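Long-range contact in monosaccharide ABC transporter substrate-binding protein, CUT2 family (Bradyrhizobium sp., PDB 4YHS), which probably binds a small sugar-like solute in the periplasm and hands it to the membrane permease of an ABC importer: residues 164-176 with 202-216. Sequence-based numbering, arbitrary orientation.
Sequences FYTMGAETGSYLA and AANKGFMDAVKGSAI
The hydroxyl of Tyr165 is gripped twice: OH donates to the anti lone pair of Asp209 OD2, 2.6 Å away, and accepts from a water that also donates to Gly206 O. CG anti to the backbone N (chi1 178°) lays the ring over the backbone of helix 198-211 at Gly206, whose CA sits over one face, 3.6 Å from the centroid, in a CH-pi contact. With a phenylalanine in place of Tyr165, Asp209 OD2 and the bridging water would probably both lose their hydroxyl partner.

Between the helices the backbones nearly touch. Their axes come within 6.4 Å and cross at -32°, because Gly168, Gly172 and Gly206 all turn a bare CA to the interface; a CB on Gly206 would clash with Tyr165 O. CA-H...O contacts line this seam, among them Tyr165 CA to Ala202 O at 3.3 Å.

On the buried side Phe207 fits as a knob among Gly168, Thr171, Gly172 and Leu175. Its CD1 lies 3.6 Å from Gly172 CA, while the ring also stacks with Trp190. At the far end Ile216 CD1 packs 3.6 Å from Leu175 CB, just where the chain enters strand 216-218.

Both helices belong to the lobe of this two-lobed periplasmic binding protein built on parallel strands 216-218, 186-191, 247-250 and 272-275. Phe164's side chain lies about 3 Å (nearest atoms) from a bound Bis-Tris, consistent with a ligand pocket there. Bare CA atoms thus bring the backbones together, while carboxylate and water tie down the Tyr165 hydroxyl.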
# COMPACT_ATOMS: atom_id res chain seq x y z
N PHE A 164 -5.76 -3.74 3.54
CA PHE A 164 -5.93 -2.56 4.38
C PHE A 164 -6.45 -2.96 5.76
O PHE A 164 -6.31 -2.19 6.69
CB PHE A 164 -6.85 -1.52 3.72
CG PHE A 164 -6.09 -0.39 3.05
CD1 PHE A 164 -5.51 0.60 3.81
CD2 PHE A 164 -5.95 -0.35 1.67
CE1 PHE A 164 -4.80 1.63 3.21
CE2 PHE A 164 -5.25 0.68 1.07
CZ PHE A 164 -4.68 1.66 1.84
N TYR A 165 -6.99 -4.18 5.90
CA TYR A 165 -7.33 -4.67 7.24
C TYR A 165 -6.05 -4.70 8.08
O TYR A 165 -5.99 -4.21 9.22
CB TYR A 165 -7.97 -6.06 7.21
CG TYR A 165 -8.28 -6.60 8.59
CD1 TYR A 165 -7.32 -7.30 9.32
CD2 TYR A 165 -9.52 -6.42 9.17
CE1 TYR A 165 -7.60 -7.78 10.57
CE2 TYR A 165 -9.79 -6.88 10.44
CZ TYR A 165 -8.83 -7.58 11.12
OH TYR A 165 -9.10 -8.07 12.37
N THR A 166 -5.00 -5.26 7.48
CA THR A 166 -3.71 -5.41 8.16
C THR A 166 -3.04 -4.06 8.41
O THR A 166 -2.40 -3.87 9.45
CB THR A 166 -2.75 -6.31 7.34
OG1 THR A 166 -3.43 -7.50 6.95
CG2 THR A 166 -1.48 -6.67 8.15
N MSE A 167 -3.14 -3.13 7.47
CA MSE A 167 -2.66 -1.78 7.74
C MSE A 167 -3.32 -1.15 8.97
O MSE A 167 -2.63 -0.53 9.80
CB MSE A 167 -2.90 -0.87 6.54
CG MSE A 167 -2.21 -1.33 5.26
SE MSE A 167 -0.28 -1.04 5.35
CE MSE A 167 -0.30 0.82 4.71
N GLY A 168 -4.65 -1.24 9.07
CA GLY A 168 -5.33 -0.72 10.25
C GLY A 168 -4.94 -1.47 11.53
O GLY A 168 -4.70 -0.88 12.58
N ALA A 169 -4.87 -2.79 11.43
CA ALA A 169 -4.55 -3.64 12.56
C ALA A 169 -3.16 -3.35 13.13
O ALA A 169 -3.00 -3.26 14.34
CB ALA A 169 -4.64 -5.10 12.16
N GLU A 170 -2.18 -3.17 12.26
CA GLU A 170 -0.82 -2.92 12.72
C GLU A 170 -0.76 -1.56 13.41
O GLU A 170 -0.04 -1.37 14.42
CB GLU A 170 0.16 -3.02 11.55
CG GLU A 170 0.39 -4.46 11.11
CD GLU A 170 1.16 -5.27 12.16
OE1 GLU A 170 1.84 -4.66 13.00
OE2 GLU A 170 1.06 -6.51 12.14
N THR A 171 -1.56 -0.62 12.91
CA THR A 171 -1.58 0.72 13.48
C THR A 171 -2.17 0.62 14.91
O THR A 171 -1.66 1.21 15.88
CB THR A 171 -2.40 1.69 12.62
OG1 THR A 171 -1.88 1.73 11.28
CG2 THR A 171 -2.33 3.09 13.23
N GLY A 172 -3.25 -0.13 15.02
CA GLY A 172 -3.93 -0.31 16.28
C GLY A 172 -3.08 -1.05 17.31
O GLY A 172 -3.03 -0.67 18.48
N SER A 173 -2.40 -2.11 16.87
CA SER A 173 -1.60 -2.95 17.80
C SER A 173 -0.44 -2.18 18.37
O SER A 173 -0.10 -2.35 19.53
CB SER A 173 -1.07 -4.19 17.08
OG SER A 173 -2.12 -5.09 16.82
N TYR A 174 0.18 -1.36 17.52
CA TYR A 174 1.20 -0.40 17.94
C TYR A 174 0.73 0.44 19.14
O TYR A 174 1.43 0.61 20.15
CB TYR A 174 1.57 0.51 16.76
CG TYR A 174 2.71 1.49 17.01
CD1 TYR A 174 4.04 1.09 16.88
CD2 TYR A 174 2.46 2.80 17.36
CE1 TYR A 174 5.10 1.99 17.09
CE2 TYR A 174 3.49 3.70 17.57
CZ TYR A 174 4.81 3.28 17.43
OH TYR A 174 5.81 4.21 17.65
N LEU A 175 -0.46 1.00 19.04
CA LEU A 175 -0.98 1.80 20.15
C LEU A 175 -1.36 0.92 21.33
O LEU A 175 -1.07 1.24 22.48
CB LEU A 175 -2.18 2.62 19.70
CG LEU A 175 -1.85 3.80 18.79
CD1 LEU A 175 -3.12 4.45 18.36
CD2 LEU A 175 -0.93 4.82 19.49
N ALA A 176 -2.03 -0.20 21.06
CA ALA A 176 -2.47 -1.07 22.14
C ALA A 176 -1.29 -1.58 23.00
O ALA A 176 -1.45 -1.75 24.20
CB ALA A 176 -3.26 -2.23 21.56
N ALA A 202 -12.21 -1.63 5.75
CA ALA A 202 -11.25 -2.68 6.14
C ALA A 202 -10.24 -2.17 7.18
O ALA A 202 -9.97 -2.83 8.16
CB ALA A 202 -10.52 -3.22 4.91
N ALA A 203 -9.67 -1.00 6.95
CA ALA A 203 -8.74 -0.41 7.91
C ALA A 203 -9.44 -0.14 9.24
O ALA A 203 -8.87 -0.36 10.31
CB ALA A 203 -8.13 0.88 7.33
N ASN A 204 -10.69 0.33 9.18
CA ASN A 204 -11.46 0.53 10.39
C ASN A 204 -11.64 -0.75 11.22
O ASN A 204 -11.38 -0.74 12.44
CB ASN A 204 -12.84 1.12 10.06
CG ASN A 204 -13.66 1.40 11.30
OD1 ASN A 204 -13.30 2.24 12.14
ND2 ASN A 204 -14.75 0.66 11.46
N LYS A 205 -12.08 -1.83 10.58
CA LYS A 205 -12.26 -3.10 11.27
C LYS A 205 -10.96 -3.58 11.88
O LYS A 205 -10.92 -3.99 13.04
CB LYS A 205 -12.83 -4.18 10.33
CG LYS A 205 -14.28 -3.97 9.92
CD LYS A 205 -14.82 -5.20 9.17
CE LYS A 205 -16.27 -5.01 8.73
NZ LYS A 205 -16.46 -3.81 7.84
N GLY A 206 -9.89 -3.52 11.10
CA GLY A 206 -8.58 -3.92 11.61
C GLY A 206 -8.13 -3.12 12.82
O GLY A 206 -7.66 -3.68 13.82
N PHE A 207 -8.26 -1.80 12.74
CA PHE A 207 -7.88 -0.91 13.84
C PHE A 207 -8.69 -1.21 15.10
O PHE A 207 -8.14 -1.33 16.19
CB PHE A 207 -8.06 0.55 13.42
CG PHE A 207 -7.58 1.53 14.43
CD1 PHE A 207 -6.23 1.79 14.56
CD2 PHE A 207 -8.47 2.18 15.26
CE1 PHE A 207 -5.75 2.70 15.51
CE2 PHE A 207 -8.02 3.08 16.21
CZ PHE A 207 -6.65 3.34 16.34
N MSE A 208 -9.99 -1.37 14.94
CA MSE A 208 -10.87 -1.58 16.09
C MSE A 208 -10.61 -2.95 16.69
O MSE A 208 -10.61 -3.09 17.92
CB MSE A 208 -12.35 -1.46 15.69
CG MSE A 208 -12.79 -0.08 15.26
SE MSE A 208 -12.42 1.33 16.60
CE MSE A 208 -13.78 0.89 17.98
N ASP A 209 -10.38 -3.96 15.84
CA ASP A 209 -10.15 -5.32 16.33
C ASP A 209 -8.86 -5.29 17.12
O ASP A 209 -8.78 -5.87 18.20
CB ASP A 209 -10.04 -6.36 15.21
CG ASP A 209 -11.36 -6.67 14.53
OD1 ASP A 209 -12.44 -6.29 15.04
OD2 ASP A 209 -11.30 -7.33 13.46
N ALA A 210 -7.85 -4.59 16.60
CA ALA A 210 -6.53 -4.63 17.23
C ALA A 210 -6.43 -3.89 18.57
O ALA A 210 -5.62 -4.29 19.41
CB ALA A 210 -5.45 -4.08 16.24
N VAL A 211 -7.27 -2.88 18.81
CA VAL A 211 -7.20 -2.13 20.08
C VAL A 211 -8.13 -2.69 21.14
O VAL A 211 -8.09 -2.28 22.30
CB VAL A 211 -7.54 -0.63 19.88
CG1 VAL A 211 -6.54 0.01 18.92
CG2 VAL A 211 -8.98 -0.43 19.43
N LYS A 212 -8.95 -3.65 20.76
CA LYS A 212 -9.89 -4.27 21.68
C LYS A 212 -9.12 -4.91 22.82
O LYS A 212 -8.08 -5.54 22.61
CB LYS A 212 -10.74 -5.29 20.92
CG LYS A 212 -11.99 -5.75 21.64
CD LYS A 212 -13.10 -6.28 20.66
CE LYS A 212 -12.64 -6.58 19.20
NZ LYS A 212 -11.58 -7.63 19.03
N GLY A 213 -9.61 -4.71 24.04
CA GLY A 213 -9.00 -5.31 25.22
C GLY A 213 -7.79 -4.56 25.75
O GLY A 213 -7.04 -5.11 26.56
N SER A 214 -7.59 -3.32 25.31
CA SER A 214 -6.48 -2.50 25.81
C SER A 214 -7.05 -1.30 26.55
O SER A 214 -8.28 -1.16 26.62
CB SER A 214 -5.58 -2.04 24.67
OG SER A 214 -6.21 -1.05 23.88
N ALA A 215 -6.18 -0.44 27.08
CA ALA A 215 -6.65 0.78 27.76
C ALA A 215 -7.03 1.91 26.78
O ALA A 215 -7.44 3.01 27.20
CB ALA A 215 -5.58 1.27 28.76
N ILE A 216 -6.96 1.62 25.48
CA ILE A 216 -7.38 2.57 24.46
C ILE A 216 -8.89 2.67 24.40
O ILE A 216 -9.60 1.66 24.33
CB ILE A 216 -6.87 2.16 23.05
CG1 ILE A 216 -5.34 2.23 22.98
CG2 ILE A 216 -7.50 3.04 21.98
CD1 ILE A 216 -4.77 1.38 21.88
O HOH W 1 -6.98 -6.52 14.16
O HOH W 2 -3.63 -6.03 19.08